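Local coordinates for protein NEQ263 (Nanoarchaeum equitans Kin4-M, PDB 5BN3) that probably binds nucleotide as the B-type subunit of an archaeal ATP synthase core complex, assembled with an alpha-type partner chain, at residues N15-E20 against G58-I63; G71-G76 against I187-A192; I118-P123 against K338-L343; L213-N218 against G267-G272; T257-I262 against D293-I298. All coordinates share one frame; numbering follows the deposited sequence.

Contact 1. Residues N15-E20 against G58-I63; sequences NPMLGE and GNTYKI
Gly-58 receives the end of Met-17: the methyl CE lies 3.5 Å from Gly-58 O. The thioether gets there because CG leaves anti to the backbone N (chi1 168°) and the chain then bends at its last torsion (chi3 -60°). Glu-20 OE1 stays 4.0 Å from Gly-58 N, too far to bond, and forms a salt bridge with Arg-56 instead, while OE2 accepts the backbone N of Met-17 at 3.3 Å from above the carboxylate plane. At Asn-59, CA lies against Met-17 SD. Its side chain turns off to the chain ahead, where ND2 donates to Thr-60 O at 2.9 Å, the acceptor lying in the Asn-59 amide plane. The piece being met here is a type II beta turn, Met-17 to Glu-20, closed by Glu-20 N to Met-17 O at 3.1 Å, with Gly-19 at its positive-phi corner; it leads into strand 20-23 of the antiparallel N-terminal sheet. Thr-60 packs against the far end of that turn. Its CA makes a C-H...O contact with Gly-19 O at 3.3 Å, and its CG2 sits near the carbonyls of Leu-18 and Gly-19. At Tyr-61 a water completes the join, donating to Gly-19 O at 2.6 Å and accepting from Tyr-61 N at 3.0 Å, whereas the phenol reaches away to bond Phe-77 O.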
# COMPACT_ATOMS: atom_id res chain seq x y z
N ASN B 15 37.14 -23.23 6.06
CA ASN B 15 37.45 -21.82 5.78
C ASN B 15 36.95 -21.31 4.43
O ASN B 15 37.75 -21.05 3.53
CB ASN B 15 38.95 -21.55 5.95
CG ASN B 15 39.43 -21.80 7.36
OD1 ASN B 15 38.64 -21.89 8.30
ND2 ASN B 15 40.75 -21.90 7.52
N PRO B 16 35.62 -21.16 4.28
CA PRO B 16 35.02 -20.70 3.03
C PRO B 16 35.45 -19.28 2.67
O PRO B 16 35.63 -18.45 3.56
CB PRO B 16 33.52 -20.72 3.34
CG PRO B 16 33.36 -21.64 4.50
CD PRO B 16 34.61 -21.45 5.31
N MET B 17 35.60 -19.03 1.37
CA MET B 17 35.93 -17.69 0.88
C MET B 17 34.71 -17.10 0.19
O MET B 17 34.09 -17.75 -0.66
CB MET B 17 37.10 -17.76 -0.10
CG MET B 17 37.34 -16.49 -0.90
SD MET B 17 38.52 -16.74 -2.25
CE MET B 17 39.97 -17.26 -1.33
N LEU B 18 34.36 -15.87 0.55
CA LEU B 18 33.23 -15.18 -0.08
C LEU B 18 33.52 -14.94 -1.56
O LEU B 18 34.52 -14.31 -1.90
CB LEU B 18 32.98 -13.84 0.62
CG LEU B 18 31.54 -13.38 0.88
CD1 LEU B 18 31.40 -11.89 0.60
CD2 LEU B 18 30.53 -14.18 0.07
N GLY B 19 32.65 -15.45 -2.43
CA GLY B 19 32.82 -15.27 -3.86
C GLY B 19 33.65 -16.35 -4.54
O GLY B 19 33.89 -16.29 -5.74
N GLU B 20 34.07 -17.34 -3.76
CA GLU B 20 34.96 -18.40 -4.24
C GLU B 20 34.33 -19.28 -5.32
O GLU B 20 33.17 -19.68 -5.21
CB GLU B 20 35.40 -19.26 -3.04
CG GLU B 20 36.30 -20.44 -3.36
CD GLU B 20 36.63 -21.25 -2.11
OE1 GLU B 20 37.63 -21.99 -2.13
OE2 GLU B 20 35.88 -21.15 -1.11
N GLY B 58 40.21 -21.56 -5.15
CA GLY B 58 40.93 -20.69 -4.24
C GLY B 58 40.90 -19.23 -4.67
O GLY B 58 41.69 -18.42 -4.19
N ASN B 59 40.00 -18.90 -5.59
CA ASN B 59 39.86 -17.53 -6.07
C ASN B 59 38.43 -17.20 -6.48
O ASN B 59 37.63 -18.10 -6.74
CB ASN B 59 40.82 -17.26 -7.23
CG ASN B 59 40.65 -18.25 -8.37
OD1 ASN B 59 41.31 -19.29 -8.41
ND2 ASN B 59 39.77 -17.93 -9.32
N THR B 60 38.11 -15.91 -6.54
CA THR B 60 36.82 -15.45 -7.06
C THR B 60 36.85 -15.53 -8.58
O THR B 60 37.92 -15.73 -9.16
CB THR B 60 36.48 -14.02 -6.60
OG1 THR B 60 37.39 -13.09 -7.19
CG2 THR B 60 36.56 -13.91 -5.09
N TYR B 61 35.70 -15.36 -9.22
CA TYR B 61 35.61 -15.57 -10.66
C TYR B 61 36.35 -14.51 -11.48
O TYR B 61 36.17 -13.31 -11.29
CB TYR B 61 34.16 -15.68 -11.13
CG TYR B 61 34.03 -16.16 -12.56
CD1 TYR B 61 34.24 -17.50 -12.88
CD2 TYR B 61 33.71 -15.28 -13.58
CE1 TYR B 61 34.13 -17.94 -14.19
CE2 TYR B 61 33.60 -15.72 -14.89
CZ TYR B 61 33.81 -17.05 -15.18
OH TYR B 61 33.70 -17.49 -16.48
N LYS B 62 37.19 -14.99 -12.40
CA LYS B 62 37.98 -14.12 -13.25
C LYS B 62 37.87 -14.54 -14.71
O LYS B 62 37.54 -15.68 -15.02
CB LYS B 62 39.45 -14.13 -12.81
CG LYS B 62 39.69 -13.67 -11.38
CD LYS B 62 41.16 -13.74 -11.02
CE LYS B 62 41.41 -13.28 -9.59
NZ LYS B 62 42.85 -13.34 -9.21
N ILE B 63 38.13 -13.60 -15.62
CA ILE B 63 38.19 -13.92 -17.04
C ILE B 63 39.51 -13.47 -17.65
O ILE B 63 40.12 -12.50 -17.19
CB ILE B 63 37.02 -13.27 -17.83
CG1 ILE B 63 37.03 -11.75 -17.66
CG2 ILE B 63 35.69 -13.86 -17.39
CD1 ILE B 63 36.19 -11.01 -18.69
O HOH W 1 33.12 -14.80 -7.77

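Contact 2. Residues G71-G76 against I187-A192; sequences GGIFNG and IFISKA
Phe-74 lies at the centre of three backbone bonds that join the two strands in parallel. Its N donates to Ile-187 O at 2.7 Å and its O accepts from Ile-189 N at 2.8 Å. One step earlier, Gly-72 O takes Ile-187 N at 3.1 Å, with the donor in the carbonyl plane. Phe-74 and Phe-188 project to one face side by side, both with CG beside the backbone N (chi1 -53° and -61°). The ring planes are inclined by only 24°, yet the centroids are 5.4 Å apart, a strongly offset pair with little face overlap; the closest side-chain touch is Phe-74 CB to Phe-188 CD2 at 3.7 Å. Asn-75 O meets the edge of the Phe-188 ring in its plane, 3.6 Å from CD2. On the other face Ile-73 and Ile-187 lie together, and Ile-73 CG2 crosses to Ile-189 CD1 at 3.9 Å. Farther out, Ile-173 of helix 166-178 packs on these isoleucines, while Val-205 and Ala-206 of helix 196-215 back Phe-188. Glu-198 of that helix accepts Gly-76 N, and Asn-75 OD1 takes Phe-77 N in an Asx turn and also Glu-79 N. A short strand added in parallel to the core sheet, with helices on both faces, fits the three-layer alpha/beta architecture of the P-loop NTPase fold.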
# COMPACT_ATOMS: atom_id res chain seq x y z
N GLY B 71 34.54 -9.95 -32.21
CA GLY B 71 34.11 -10.81 -33.30
C GLY B 71 33.42 -12.07 -32.82
O GLY B 71 32.95 -12.88 -33.62
N GLY B 72 33.34 -12.23 -31.50
CA GLY B 72 32.79 -13.43 -30.92
C GLY B 72 31.49 -13.26 -30.15
O GLY B 72 31.09 -12.14 -29.82
N ILE B 73 30.84 -14.38 -29.87
CA ILE B 73 29.63 -14.44 -29.06
C ILE B 73 29.86 -15.37 -27.87
O ILE B 73 30.35 -16.49 -28.03
CB ILE B 73 28.43 -14.95 -29.88
CG1 ILE B 73 28.18 -14.03 -31.08
CG2 ILE B 73 27.18 -15.01 -29.01
CD1 ILE B 73 27.03 -14.46 -31.96
N PHE B 74 29.52 -14.90 -26.67
CA PHE B 74 29.84 -15.62 -25.44
C PHE B 74 28.62 -15.68 -24.53
O PHE B 74 27.66 -14.93 -24.72
CB PHE B 74 31.00 -14.92 -24.73
CG PHE B 74 32.21 -14.69 -25.60
CD1 PHE B 74 32.27 -13.60 -26.46
CD2 PHE B 74 33.28 -15.57 -25.56
CE1 PHE B 74 33.38 -13.40 -27.27
CE2 PHE B 74 34.39 -15.37 -26.37
CZ PHE B 74 34.44 -14.29 -27.23
N ASN B 75 28.65 -16.57 -23.53
CA ASN B 75 27.59 -16.56 -22.52
C ASN B 75 27.88 -15.55 -21.42
O ASN B 75 28.83 -14.77 -21.52
CB ASN B 75 27.32 -17.97 -21.95
CG ASN B 75 28.50 -18.53 -21.17
OD1 ASN B 75 29.47 -17.84 -20.87
ND2 ASN B 75 28.41 -19.81 -20.83
N GLY B 76 27.08 -15.57 -20.36
CA GLY B 76 27.25 -14.62 -19.27
C GLY B 76 28.53 -14.78 -18.48
O GLY B 76 28.95 -13.87 -17.77
N ILE B 187 29.77 -10.02 -27.97
CA ILE B 187 28.41 -10.20 -27.49
C ILE B 187 28.34 -11.21 -26.34
O ILE B 187 28.84 -12.33 -26.45
CB ILE B 187 27.47 -10.62 -28.64
CG1 ILE B 187 27.45 -9.53 -29.72
CG2 ILE B 187 26.07 -10.88 -28.14
CD1 ILE B 187 26.67 -9.90 -30.96
N PHE B 188 27.71 -10.80 -25.24
CA PHE B 188 27.58 -11.66 -24.07
C PHE B 188 26.10 -11.89 -23.77
O PHE B 188 25.34 -10.94 -23.58
CB PHE B 188 28.29 -11.04 -22.87
CG PHE B 188 29.77 -10.86 -23.08
CD1 PHE B 188 30.27 -9.70 -23.65
CD2 PHE B 188 30.66 -11.86 -22.70
CE1 PHE B 188 31.64 -9.54 -23.85
CE2 PHE B 188 32.02 -11.70 -22.90
CZ PHE B 188 32.51 -10.54 -23.47
N ILE B 189 25.71 -13.16 -23.73
CA ILE B 189 24.30 -13.52 -23.63
C ILE B 189 24.02 -14.48 -22.48
O ILE B 189 24.60 -15.56 -22.41
CB ILE B 189 23.81 -14.18 -24.94
CG1 ILE B 189 23.97 -13.22 -26.12
CG2 ILE B 189 22.35 -14.62 -24.82
CD1 ILE B 189 23.79 -13.86 -27.48
N SER B 190 23.13 -14.09 -21.58
CA SER B 190 22.56 -15.03 -20.61
C SER B 190 21.08 -15.20 -20.94
O SER B 190 20.34 -14.22 -21.03
CB SER B 190 22.74 -14.54 -19.17
OG SER B 190 22.23 -13.23 -19.00
N LYS B 191 20.66 -16.45 -21.15
CA LYS B 191 19.28 -16.73 -21.53
C LYS B 191 18.29 -16.46 -20.40
O LYS B 191 18.66 -16.42 -19.23
CB LYS B 191 19.14 -18.18 -22.02
CG LYS B 191 20.03 -18.50 -23.22
CD LYS B 191 19.86 -19.95 -23.67
CE LYS B 191 20.84 -20.29 -24.79
NZ LYS B 191 20.70 -19.38 -25.96
N ALA B 192 17.02 -16.26 -20.76
CA ALA B 192 15.98 -15.92 -19.79
C ALA B 192 15.80 -16.98 -18.70
O ALA B 192 15.43 -16.65 -17.57
CB ALA B 192 14.66 -15.67 -20.51

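Contact 3. Residues I118-P123 against K338-L343; sequences IDVAHP and KYADIL
Ala-121, which touches Ala-340 and Leu-343 across the contact, also sets its CB over the centre of one face of the His-122 ring, 3.8 Å above the plane. The ring nitrogens have other partners: NE2 is bonded to Leu-320 O and ND1 to a glycerol probably from the crystallisation liquor. The other aromatic group, Tyr-339, turns its ring away from residues 118-123; it stacks on Phe-398 and its OH is bonded to Asp-402, and it meets Val-120 CG1 through its backbone carbonyl carbon and CB, not through the ring. The side-chain contacts are aliphatic. Val-120 sends one branch across: CG1, held anti to the backbone N (chi1 178°), lies 4.0 Å from Ala-340 CA. The same methyl is 4.0 Å from Leu-343 CD2, and the two side chains approach at a slant. Leu-343 CD2 also reaches Ala-121 CB at 4.1 Å, so this single methyl touches both Val-120 and Ala-121. The small Ala-340 allows a close backbone approach: its CB comes within 3.5 Å of Val-120 O and 3.9 Å of Ala-121 CA. No hydrogen bond crosses between the segments, although Val-120 O has a weak one from His-336 earlier in the same helix as Ala-340. Residues 120-121, in the segment that continues from helix 116-119 of the nucleotide-binding part of the chain, meet helix 334-356 of the C-terminal part, with Ile-394, Ser-397 and Ile-401 of helix 394-408 and Phe-383 of helix 367-384 closing round Val-120.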
# COMPACT_ATOMS: atom_id res chain seq x y z
N ILE B 118 17.09 13.41 -30.21
CA ILE B 118 18.22 13.26 -29.29
C ILE B 118 19.25 14.38 -29.46
O ILE B 118 19.56 15.08 -28.50
CB ILE B 118 18.92 11.90 -29.50
CG1 ILE B 118 18.01 10.75 -29.05
CG2 ILE B 118 20.23 11.85 -28.74
CD1 ILE B 118 18.62 9.37 -29.25
N ASP B 119 19.76 14.54 -30.68
CA ASP B 119 20.91 15.42 -30.93
C ASP B 119 20.75 16.89 -30.52
O ASP B 119 21.70 17.49 -30.02
CB ASP B 119 21.32 15.34 -32.41
CG ASP B 119 21.95 14.00 -32.76
OD1 ASP B 119 22.35 13.26 -31.84
OD2 ASP B 119 22.06 13.71 -33.97
N VAL B 120 19.58 17.46 -30.75
CA VAL B 120 19.37 18.88 -30.45
C VAL B 120 19.31 19.17 -28.95
O VAL B 120 20.16 19.88 -28.41
CB VAL B 120 18.09 19.43 -31.13
CG1 VAL B 120 17.88 20.88 -30.76
CG2 VAL B 120 18.20 19.28 -32.63
N ALA B 121 18.32 18.60 -28.27
CA ALA B 121 18.09 18.94 -26.87
C ALA B 121 18.77 18.00 -25.87
O ALA B 121 19.08 18.41 -24.76
CB ALA B 121 16.60 19.01 -26.59
N HIS B 122 18.98 16.75 -26.26
CA HIS B 122 19.53 15.77 -25.32
C HIS B 122 20.71 14.96 -25.87
O HIS B 122 20.68 13.73 -25.83
CB HIS B 122 18.43 14.80 -24.87
CG HIS B 122 17.14 15.47 -24.52
ND1 HIS B 122 17.01 16.33 -23.45
CD2 HIS B 122 15.91 15.40 -25.10
CE1 HIS B 122 15.76 16.76 -23.39
NE2 HIS B 122 15.08 16.21 -24.37
N PRO B 123 21.75 15.64 -26.38
CA PRO B 123 22.81 14.89 -27.07
C PRO B 123 23.61 13.98 -26.15
O PRO B 123 23.81 14.29 -24.97
CB PRO B 123 23.72 15.99 -27.63
CG PRO B 123 23.50 17.16 -26.73
CD PRO B 123 22.05 17.09 -26.32
N LYS B 338 21.10 27.56 -27.90
CA LYS B 338 19.97 28.41 -28.25
C LYS B 338 18.83 27.60 -28.86
O LYS B 338 17.66 27.79 -28.51
CB LYS B 338 20.42 29.51 -29.21
CG LYS B 338 19.31 30.46 -29.61
CD LYS B 338 19.74 31.36 -30.77
CE LYS B 338 18.55 32.12 -31.33
NZ LYS B 338 17.89 32.97 -30.30
N TYR B 339 19.17 26.70 -29.78
CA TYR B 339 18.16 25.86 -30.43
C TYR B 339 17.50 24.89 -29.46
O TYR B 339 16.29 24.67 -29.52
CB TYR B 339 18.77 25.10 -31.61
CG TYR B 339 18.74 25.87 -32.91
CD1 TYR B 339 17.60 25.88 -33.71
CD2 TYR B 339 19.85 26.59 -33.34
CE1 TYR B 339 17.57 26.58 -34.89
CE2 TYR B 339 19.82 27.29 -34.53
CZ TYR B 339 18.68 27.28 -35.30
OH TYR B 339 18.65 27.98 -36.48
N ALA B 340 18.30 24.30 -28.57
CA ALA B 340 17.77 23.36 -27.58
C ALA B 340 16.79 24.05 -26.64
O ALA B 340 15.72 23.52 -26.35
CB ALA B 340 18.89 22.73 -26.79
N ASP B 341 17.16 25.24 -26.18
CA ASP B 341 16.32 26.01 -25.28
C ASP B 341 14.99 26.39 -25.94
O ASP B 341 13.93 26.25 -25.34
CB ASP B 341 17.06 27.25 -24.79
CG ASP B 341 16.57 27.73 -23.43
OD1 ASP B 341 16.42 26.89 -22.52
OD2 ASP B 341 16.34 28.95 -23.28
N ILE B 342 15.06 26.87 -27.18
CA ILE B 342 13.86 27.28 -27.91
C ILE B 342 12.94 26.08 -28.18
O ILE B 342 11.72 26.21 -28.12
CB ILE B 342 14.23 28.02 -29.23
CG1 ILE B 342 13.57 29.41 -29.29
CG2 ILE B 342 13.87 27.21 -30.46
CD1 ILE B 342 12.09 29.37 -29.63
N LEU B 343 13.53 24.92 -28.44
CA LEU B 343 12.74 23.73 -28.73
C LEU B 343 12.02 23.25 -27.48
O LEU B 343 10.81 23.01 -27.50
CB LEU B 343 13.64 22.61 -29.28
CG LEU B 343 13.02 21.21 -29.34
CD1 LEU B 343 11.93 21.15 -30.39
CD2 LEU B 343 14.08 20.16 -29.60

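Contact 4. Residues L213-N218 against G267-G272; sequences LAFEKN and GLTSKG
Phe-215 and Thr-269 make the apolar part of the contact: Phe-215 CD1 lies 3.5 Å from Thr-269 CG2, the methyl coming in obliquely to the ring. Phe-215 CG stands anti to its carbonyl carbon (chi1 -56°), and this carries the ring off the last turn of helix 196-215 toward residues 267-272. From its own segment, Ala-214 CB rests 3.9 Å above one face of the Phe-215 ring, toward the rim. Carbonyl oxygens supply the second kind of contact, at the ring edge. Gly-272 O is in the ring plane, 3.6 Å from Phe-215 CE1, and Gly-267 O lies near that plane at 4.1 Å from CZ, putting electron-rich oxygen against the slightly positive C-H rim. Backbone contacts form the third group. Gly-272 CA makes a C-H...O approach to Ala-214 O at 3.4 Å, with 150° at the hydrogen, and Asn-218 CA is 3.3 Å from Lys-271 O. No conventional hydrogen bond joins the segments. Last come the polar side chains at the exposed margin: Asn-218 and Lys-271 run alongside each other, OD1 of the asparagine lying 3.3 Å from Lys-271 CB, while the ammonium end leads away. Within residues 267-272, Thr-269 N donates to Gly-272 O, tightening the bend of the hairpin that joins strand 267-268 to strand 273-281. Helix 196-215 links parallel strands 185-190 and 220-226, so the phenylalanine wedges the end of a beta-alpha-beta crossover against a hairpin of the same core sheet, in a nucleotide-binding domain of the P-loop NTPase class.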
# COMPACT_ATOMS: atom_id res chain seq x y z
N LEU B 213 39.71 -2.86 -22.89
CA LEU B 213 39.81 -2.28 -24.22
C LEU B 213 39.99 -0.76 -24.19
O LEU B 213 40.80 -0.20 -24.93
CB LEU B 213 38.59 -2.66 -25.06
CG LEU B 213 38.43 -4.13 -25.44
CD1 LEU B 213 37.18 -4.37 -26.27
CD2 LEU B 213 39.66 -4.61 -26.20
N ALA B 214 39.23 -0.09 -23.33
CA ALA B 214 39.22 1.37 -23.30
C ALA B 214 40.42 1.96 -22.57
O ALA B 214 41.00 2.95 -23.02
CB ALA B 214 37.93 1.87 -22.67
N PHE B 215 40.79 1.37 -21.44
CA PHE B 215 41.77 1.98 -20.55
C PHE B 215 43.15 1.31 -20.57
O PHE B 215 44.10 1.84 -20.00
CB PHE B 215 41.21 2.06 -19.12
CG PHE B 215 39.90 2.79 -19.04
CD1 PHE B 215 39.68 3.92 -19.80
CD2 PHE B 215 38.88 2.32 -18.22
CE1 PHE B 215 38.47 4.60 -19.74
CE2 PHE B 215 37.67 2.99 -18.16
CZ PHE B 215 37.46 4.13 -18.92
N GLU B 216 43.25 0.15 -21.21
CA GLU B 216 44.54 -0.50 -21.41
C GLU B 216 44.97 -0.47 -22.87
O GLU B 216 46.15 -0.30 -23.18
CB GLU B 216 44.53 -1.94 -20.88
CG GLU B 216 44.63 -2.06 -19.37
CD GLU B 216 45.45 -3.27 -18.94
OE1 GLU B 216 46.03 -3.93 -19.82
OE2 GLU B 216 45.52 -3.55 -17.72
N LYS B 217 44.00 -0.63 -23.77
CA LYS B 217 44.29 -0.59 -25.20
C LYS B 217 43.93 0.76 -25.81
O LYS B 217 43.97 0.93 -27.03
CB LYS B 217 43.57 -1.74 -25.93
CG LYS B 217 43.88 -3.11 -25.35
CD LYS B 217 45.38 -3.40 -25.31
CE LYS B 217 45.98 -3.51 -26.70
NZ LYS B 217 47.46 -3.71 -26.66
N ASN B 218 43.57 1.71 -24.95
CA ASN B 218 43.30 3.09 -25.35
C ASN B 218 42.27 3.27 -26.47
O ASN B 218 42.50 4.01 -27.42
CB ASN B 218 44.61 3.80 -25.75
CG ASN B 218 45.65 3.78 -24.64
OD1 ASN B 218 45.34 3.45 -23.49
ND2 ASN B 218 46.87 4.15 -24.97
N GLY B 267 32.82 5.99 -18.60
CA GLY B 267 33.37 7.32 -18.50
C GLY B 267 34.51 7.63 -19.45
O GLY B 267 34.80 6.87 -20.38
N LEU B 268 35.15 8.76 -19.19
CA LEU B 268 36.20 9.26 -20.07
C LEU B 268 37.49 9.47 -19.29
O LEU B 268 37.47 9.94 -18.15
CB LEU B 268 35.75 10.58 -20.70
CG LEU B 268 36.72 11.32 -21.61
CD1 LEU B 268 36.98 10.53 -22.87
CD2 LEU B 268 36.17 12.70 -21.94
N THR B 269 38.60 9.10 -19.91
CA THR B 269 39.92 9.33 -19.35
C THR B 269 40.80 9.87 -20.48
O THR B 269 40.33 10.00 -21.61
CB THR B 269 40.51 8.04 -18.74
OG1 THR B 269 41.53 8.36 -17.79
CG2 THR B 269 41.08 7.14 -19.83
N SER B 270 42.05 10.20 -20.19
CA SER B 270 42.94 10.71 -21.22
C SER B 270 43.26 9.66 -22.29
O SER B 270 43.56 9.99 -23.43
CB SER B 270 44.23 11.25 -20.61
OG SER B 270 44.90 10.25 -19.87
N LYS B 271 43.16 8.39 -21.90
CA LYS B 271 43.55 7.28 -22.78
C LYS B 271 42.41 6.72 -23.64
O LYS B 271 42.65 6.27 -24.77
CB LYS B 271 44.15 6.14 -21.95
CG LYS B 271 45.35 6.53 -21.11
CD LYS B 271 46.43 7.19 -21.96
CE LYS B 271 47.66 7.50 -21.12
NZ LYS B 271 48.54 8.50 -21.78
N GLY B 272 41.19 6.74 -23.13
CA GLY B 272 40.06 6.16 -23.84
C GLY B 272 38.73 6.43 -23.17
O GLY B 272 38.65 7.23 -22.24

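Contact 5. Residues T257-I262 against D293-I298; sequences TDLASI and DLTGYI
Leu-259 of helix 255-263 packs against Leu-294, Thr-295 and Ile-298. Starting at its root, CB meets Ile-298 CD1 at 3.9 Å. CG stands beside the backbone N and anti to the carbonyl carbon (chi1 -72°), and the extended second torsion takes branch CD1 on toward helix 290-296. There CD1 ends between two residues, 4.1 Å from Leu-294 CB and 4.1 Å from Thr-295 OG1. The leucine crosses both of those side chains at about a right angle, so it touches them with a methyl end instead of lying along them. Tyr-231 of helix 228-241 also packs on Leu-259. From residues 293-298, Ile-298 answers with its long branch: CD1 sits against Leu-259 CB and Ala-260 together, coming within 3.9 Å of Ala-260 N and 4.2 Å of Ala-260 CB. The small alanine lets this methyl approach the helix backbone, and the nearest CA pair, Ala-260 with Ile-298, is 6.5 Å apart. Thr-295 OG1 is bonded to Val-291 O in its own helix and to Tyr-263 OH. Beside the contact, Gly-296 O is bonded to Arg-326, a residue of an ADP site, and Ile-298 O to Arg-253 of the neighbouring alpha-type chain. Since every direct touch between the two segments is a van der Waals one, with no hydrogen bond or charge pair across, their relative position here probably depends on the shape and burial of aliphatic groups.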
# COMPACT_ATOMS: atom_id res chain seq x y z
N THR B 257 23.29 0.50 -4.83
CA THR B 257 24.73 0.33 -4.81
C THR B 257 25.20 -0.70 -5.84
O THR B 257 26.22 -0.51 -6.49
CB THR B 257 25.23 -0.04 -3.40
OG1 THR B 257 24.85 1.00 -2.48
CG2 THR B 257 26.74 -0.19 -3.37
N ASP B 258 24.44 -1.78 -5.99
CA ASP B 258 24.80 -2.80 -6.96
C ASP B 258 24.65 -2.31 -8.40
O ASP B 258 25.51 -2.56 -9.24
CB ASP B 258 23.97 -4.07 -6.75
CG ASP B 258 24.38 -5.19 -7.67
OD1 ASP B 258 25.28 -5.97 -7.30
OD2 ASP B 258 23.82 -5.29 -8.78
N LEU B 259 23.56 -1.59 -8.68
CA LEU B 259 23.36 -1.00 -10.00
C LEU B 259 24.47 -0.01 -10.32
O LEU B 259 24.96 0.06 -11.44
CB LEU B 259 21.99 -0.32 -10.08
CG LEU B 259 20.76 -1.23 -10.16
CD1 LEU B 259 19.47 -0.42 -10.16
CD2 LEU B 259 20.82 -2.12 -11.39
N ALA B 260 24.87 0.76 -9.31
CA ALA B 260 25.94 1.74 -9.47
C ALA B 260 27.28 1.06 -9.75
O ALA B 260 28.09 1.57 -10.52
CB ALA B 260 26.05 2.61 -8.25
N SER B 261 27.50 -0.10 -9.13
CA SER B 261 28.74 -0.84 -9.33
C SER B 261 28.88 -1.32 -10.77
O SER B 261 29.94 -1.79 -11.19
CB SER B 261 28.83 -2.03 -8.37
OG SER B 261 28.04 -3.11 -8.83
N ILE B 262 27.79 -1.21 -11.53
CA ILE B 262 27.79 -1.50 -12.95
C ILE B 262 27.84 -0.21 -13.78
O ILE B 262 28.73 -0.05 -14.63
CB ILE B 262 26.55 -2.32 -13.34
CG1 ILE B 262 26.66 -3.72 -12.73
CG2 ILE B 262 26.40 -2.42 -14.84
CD1 ILE B 262 25.51 -4.59 -13.10
N ASP B 293 13.61 4.19 -11.27
CA ASP B 293 13.86 5.29 -10.34
C ASP B 293 15.31 5.31 -9.86
O ASP B 293 15.96 6.36 -9.87
CB ASP B 293 12.91 5.23 -9.15
CG ASP B 293 13.11 6.37 -8.18
OD1 ASP B 293 12.85 7.53 -8.57
OD2 ASP B 293 13.54 6.12 -7.03
N LEU B 294 15.82 4.15 -9.43
CA LEU B 294 17.21 4.06 -8.99
C LEU B 294 18.17 4.31 -10.15
O LEU B 294 19.21 4.95 -9.98
CB LEU B 294 17.50 2.71 -8.33
CG LEU B 294 16.81 2.42 -7.00
CD1 LEU B 294 17.33 1.13 -6.39
CD2 LEU B 294 16.99 3.57 -6.03
N THR B 295 17.83 3.79 -11.33
CA THR B 295 18.65 3.99 -12.51
C THR B 295 18.71 5.48 -12.87
O THR B 295 19.76 6.00 -13.24
CB THR B 295 18.12 3.18 -13.71
OG1 THR B 295 18.22 1.78 -13.40
CG2 THR B 295 18.92 3.47 -14.97
N GLY B 296 17.57 6.15 -12.74
CA GLY B 296 17.51 7.58 -12.97
C GLY B 296 18.44 8.34 -12.05
O GLY B 296 19.07 9.32 -12.47
N TYR B 297 18.54 7.90 -10.80
CA TYR B 297 19.43 8.53 -9.82
C TYR B 297 20.91 8.27 -10.08
O TYR B 297 21.77 8.88 -9.44
CB TYR B 297 19.07 8.07 -8.40
CG TYR B 297 17.96 8.84 -7.73
CD1 TYR B 297 18.11 10.18 -7.43
CD2 TYR B 297 16.78 8.22 -7.37
CE1 TYR B 297 17.10 10.89 -6.80
CE2 TYR B 297 15.76 8.92 -6.74
CZ TYR B 297 15.93 10.25 -6.46
OH TYR B 297 14.93 10.97 -5.84
N ILE B 298 21.22 7.35 -10.99
CA ILE B 298 22.61 6.98 -11.26
C ILE B 298 23.11 7.41 -12.64
O ILE B 298 24.15 8.07 -12.74
CB ILE B 298 22.83 5.46 -11.11
CG1 ILE B 298 22.46 5.02 -9.70
CG2 ILE B 298 24.28 5.11 -11.40
CD1 ILE B 298 22.18 3.54 -9.58

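How the contacts relate
The five contacts are separate, none touching another. Contacts 1 and 2 follow one another along the chain, about 23 Å apart between centres, stepping from the N-terminal sheet to the edge of the core sheet. Contacts 2 and 4 both reach that sheet, one at the strand before helix 196-215 and one at that helix's end. Contact 5 is about 22 Å between centres from contact 4, and their segments alternate in sequence. Contacts 1 and 3 lie on opposite sides of the chain's centre, about 48 Å apart between centres. Bound ADP comes closest to contacts 5 and 3, about 10 Å from the Ile-298 side chain and about 11 Å from that of Ala-121.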